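Local coordinates for nird-like protein (Hydrogenobacter thermophilus, PDB 4CH7), which catalyses the decarboxylation of siroheme to didecarboxysiroheme, probably by way of monodecarboxysiroheme, in heme d1 biosynthesis, at residues Arg60-Asp65 with Arg214-Arg219. Numbering follows the deposited sequence.
Sequences RLLGYD and RGVLRR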
ATOM      1  N   ARG A  60      -9.050  -2.534  -3.044  1.00 63.43           N
ATOM      2  CA  ARG A  60     -10.378  -2.226  -3.572  1.00 64.32           C
ATOM      3  C   ARG A  60     -11.285  -3.454  -3.690  1.00 65.89           C
ATOM      4  O   ARG A  60     -12.507  -3.341  -3.573  1.00 59.70           O
ATOM      5  CB  ARG A  60     -10.290  -1.474  -4.906  1.00 62.07           C
ATOM      6  CG  ARG A  60      -9.427  -2.135  -5.971  1.00 72.24           C
ATOM      7  CD  ARG A  60      -9.616  -1.460  -7.323  1.00 80.02           C
ATOM      8  NE  ARG A  60     -10.991  -1.575  -7.795  1.00 75.79           N
ATOM      9  CZ  ARG A  60     -11.444  -2.579  -8.540  1.00 82.13           C
ATOM     10  NH1 ARG A  60     -10.627  -3.558  -8.905  1.00 76.18           N
ATOM     11  NH2 ARG A  60     -12.712  -2.605  -8.920  1.00 78.30           N
ATOM     12  N   LEU A  61     -10.690  -4.620  -3.920  1.00 57.96           N
ATOM     13  CA  LEU A  61     -11.461  -5.860  -4.013  1.00 65.99           C
ATOM     14  C   LEU A  61     -11.971  -6.295  -2.637  1.00 61.23           C
ATOM     15  O   LEU A  61     -12.914  -7.083  -2.533  1.00 62.14           O
ATOM     16  CB  LEU A  61     -10.645  -6.962  -4.693  1.00 63.39           C
ATOM     17  CG  LEU A  61     -10.433  -6.710  -6.187  1.00 63.86           C
ATOM     18  CD1 LEU A  61      -9.509  -7.729  -6.827  1.00 65.30           C
ATOM     19  CD2 LEU A  61     -11.773  -6.686  -6.898  1.00 68.37           C
ATOM     20  N   LEU A  62     -11.346  -5.766  -1.589  1.00 56.68           N
ATOM     21  CA  LEU A  62     -11.848  -5.933  -0.230  1.00 59.63           C
ATOM     22  C   LEU A  62     -13.053  -5.024  -0.020  1.00 59.23           C
ATOM     23  O   LEU A  62     -13.869  -5.251   0.876  1.00 57.02           O
ATOM     24  CB  LEU A  62     -10.765  -5.600   0.800  1.00 53.13           C
ATOM     25  CG  LEU A  62      -9.565  -6.542   0.907  1.00 62.24           C
ATOM     26  CD1 LEU A  62      -8.531  -6.018   1.892  1.00 63.27           C
ATOM     27  CD2 LEU A  62     -10.020  -7.929   1.308  1.00 59.38           C
ATOM     28  N   GLY A  63     -13.162  -3.994  -0.853  1.00 57.14           N
ATOM     29  CA  GLY A  63     -14.227  -3.020  -0.717  1.00 60.73           C
ATOM     30  C   GLY A  63     -13.716  -1.723  -0.131  1.00 62.70           C
ATOM     31  O   GLY A  63     -14.495  -0.818   0.177  1.00 58.10           O
ATOM     32  N   TYR A  64     -12.401  -1.637   0.033  1.00 53.71           N
ATOM     33  CA  TYR A  64     -11.784  -0.419   0.532  1.00 55.77           C
ATOM     34  C   TYR A  64     -11.633   0.610  -0.578  1.00 55.21           C
ATOM     35  O   TYR A  64     -11.087   0.314  -1.644  1.00 66.97           O
ATOM     36  CB  TYR A  64     -10.422  -0.715   1.163  1.00 56.78           C
ATOM     37  CG  TYR A  64     -10.478  -1.021   2.643  1.00 53.24           C
ATOM     38  CD1 TYR A  64     -10.956  -2.240   3.103  1.00 59.47           C
ATOM     39  CD2 TYR A  64     -10.039  -0.096   3.579  1.00 54.49           C
ATOM     40  CE1 TYR A  64     -11.006  -2.525   4.452  1.00 55.59           C
ATOM     41  CE2 TYR A  64     -10.084  -0.373   4.932  1.00 54.65           C
ATOM     42  CZ  TYR A  64     -10.570  -1.590   5.362  1.00 60.12           C
ATOM     43  OH  TYR A  64     -10.619  -1.878   6.706  1.00 69.30           O
ATOM     44  N   ASP A  65     -12.136   1.814  -0.330  1.00 54.37           N
ATOM     45  CA  ASP A  65     -11.836   2.935  -1.204  1.00 50.78           C
ATOM     46  C   ASP A  65     -10.594   3.619  -0.656  1.00 50.76           C
ATOM     47  O   ASP A  65     -10.569   4.042   0.504  1.00 56.45           O
ATOM     48  CB  ASP A  65     -13.001   3.922  -1.265  1.00 50.15           C
ATOM     49  CG  ASP A  65     -12.892   4.879  -2.441  1.00 57.91           C
ATOM     50  OD1 ASP A  65     -11.851   4.863  -3.135  1.00 49.75           O
ATOM     51  OD2 ASP A  65     -13.845   5.652  -2.670  1.00 48.41           O
ATOM     52  N   ARG A 214     -10.788 -14.661  -7.377  1.00 60.31           N
ATOM     53  CA  ARG A 214     -11.468 -13.385  -7.551  1.00 52.05           C
ATOM     54  C   ARG A 214     -10.492 -12.213  -7.503  1.00 59.72           C
ATOM     55  O   ARG A 214     -10.873 -11.072  -7.768  1.00 60.86           O
ATOM     56  CB  ARG A 214     -12.552 -13.212  -6.484  1.00 57.13           C
ATOM     57  CG  ARG A 214     -13.745 -14.144  -6.652  1.00 54.50           C
ATOM     58  CD  ARG A 214     -14.508 -14.310  -5.345  1.00 55.82           C
ATOM     59  NE  ARG A 214     -14.819 -13.028  -4.721  1.00 56.59           N
ATOM     60  CZ  ARG A 214     -15.346 -12.894  -3.507  1.00 58.18           C
ATOM     61  NH1 ARG A 214     -15.624 -13.964  -2.779  1.00 61.68           N
ATOM     62  NH2 ARG A 214     -15.591 -11.687  -3.016  1.00 64.37           N
ATOM     63  N   GLY A 215      -9.236 -12.492  -7.169  1.00 54.80           N
ATOM     64  CA  GLY A 215      -8.223 -11.452  -7.111  1.00 53.34           C
ATOM     65  C   GLY A 215      -8.212 -10.691  -5.799  1.00 58.68           C
ATOM     66  O   GLY A 215      -7.370  -9.815  -5.592  1.00 57.07           O
ATOM     67  N   VAL A 216      -9.157 -11.017  -4.920  1.00 58.93           N
ATOM     68  CA  VAL A 216      -9.218 -10.416  -3.590  1.00 55.40           C
ATOM     69  C   VAL A 216      -7.940 -10.753  -2.839  1.00 55.13           C
ATOM     70  O   VAL A 216      -7.357  -9.902  -2.157  1.00 58.78           O
ATOM     71  CB  VAL A 216     -10.425 -10.935  -2.795  1.00 52.10           C
ATOM     72  CG1 VAL A 216     -10.548 -10.196  -1.473  1.00 50.43           C
ATOM     73  CG2 VAL A 216     -11.700 -10.785  -3.606  1.00 57.98           C
ATOM     74  N   LEU A 217      -7.515 -12.005  -2.969  1.00 53.02           N
ATOM     75  CA  LEU A 217      -6.219 -12.437  -2.466  1.00 52.29           C
ATOM     76  C   LEU A 217      -5.230 -12.471  -3.623  1.00 56.90           C
ATOM     77  O   LEU A 217      -5.384 -13.264  -4.553  1.00 59.69           O
ATOM     78  CB  LEU A 217      -6.316 -13.822  -1.819  1.00 45.78           C
ATOM     79  CG  LEU A 217      -5.022 -14.400  -1.238  1.00 54.23           C
ATOM     80  CD1 LEU A 217      -4.462 -13.471  -0.184  1.00 46.40           C
ATOM     81  CD2 LEU A 217      -5.249 -15.787  -0.658  1.00 47.25           C
ATOM     82  N   ARG A 218      -4.223 -11.605  -3.573  1.00 52.84           N
ATOM     83  CA  ARG A 218      -3.205 -11.570  -4.618  1.00 60.48           C
ATOM     84  C   ARG A 218      -2.274 -12.765  -4.514  1.00 54.83           C
ATOM     85  O   ARG A 218      -2.102 -13.520  -5.477  1.00 62.79           O
ATOM     86  CB  ARG A 218      -2.383 -10.286  -4.541  1.00 52.41           C
ATOM     87  CG  ARG A 218      -3.057  -9.054  -5.124  1.00 70.62           C
ATOM     88  CD  ARG A 218      -2.094  -7.879  -5.126  1.00 73.74           C
ATOM     89  NE  ARG A 218      -2.684  -6.672  -5.694  1.00 79.95           N
ATOM     90  CZ  ARG A 218      -2.762  -5.507  -5.059  1.00 79.85           C
ATOM     91  NH1 ARG A 218      -2.282  -5.385  -3.830  1.00 76.60           N
ATOM     92  NH2 ARG A 218      -3.314  -4.461  -5.657  1.00 83.78           N
ATOM     93  N   ARG A 219      -1.684 -12.926  -3.333  1.00 48.24           N
ATOM     94  CA  ARG A 219      -0.688 -13.959  -3.095  1.00 54.55           C
ATOM     95  C   ARG A 219      -0.313 -13.992  -1.623  1.00 47.57           C
ATOM     96  O   ARG A 219      -0.664 -13.089  -0.862  1.00 55.29           O
ATOM     97  CB  ARG A 219       0.562 -13.672  -3.926  1.00 59.83           C
ATOM     98  CG  ARG A 219       1.208 -12.342  -3.591  1.00 65.37           C
ATOM     99  CD  ARG A 219       1.881 -11.722  -4.802  1.00 73.66           C
ATOM    100  NE  ARG A 219       3.017 -12.510  -5.268  1.00 70.21           N
ATOM    101  CZ  ARG A 219       4.249 -12.391  -4.784  1.00 80.34           C
ATOM    102  NH1 ARG A 219       4.503 -11.519  -3.819  1.00 84.76           N
ATOM    103  NH2 ARG A 219       5.228 -13.144  -5.264  1.00 73.74           N
TER
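The turn holding Leu61 and Leu62 approaches the chain around Val216 most closely at Leu61, whose CA lies 5.1 Å from Val216 CA, and no hydrogen bond joins residues 60-65 to 214-219. The contact is small and buried: Leu61, Leu62 and Val216 supply the side chains, and the main chain of Arg214 to Val216 the rest. Leu61 does most of the touching. Its CG lies anti to its own carbonyl carbon (chi1 -70°), and an extended chi2 (174°) carries CD1 to the peptide between Gly215 and Val216, 3.2 Å from Gly215 O and 3.8 Å from Val216 N. This methyl therefore packs on main chain, with Arg214 O also close by. Gly215 follows helix 201-213 with positive phi and completes a Schellman motif.

The two methyls of Val216 divide the work. CG1, anti to the backbone N (chi1 -174°), meets Leu62 CD2 at 3.6 Å. CG2 meets the backbone end of Leu61, 4.1 Å from Leu61 CB and close to Leu61 O. An alanine here would lose both methyls and would probably leave Leu62 CD2 without its Val216 neighbour across the contact and Leu61 CB less covered.

Leu62 also rests on Tyr57 and Tyr319, and Val216 on Leu211. The contact is interdomain packing: the loop between strands 53-57 and 65-71, in the first AsnC-like ligand-binding region, meets the helix-to-strand turn of the second helix-turn-helix region.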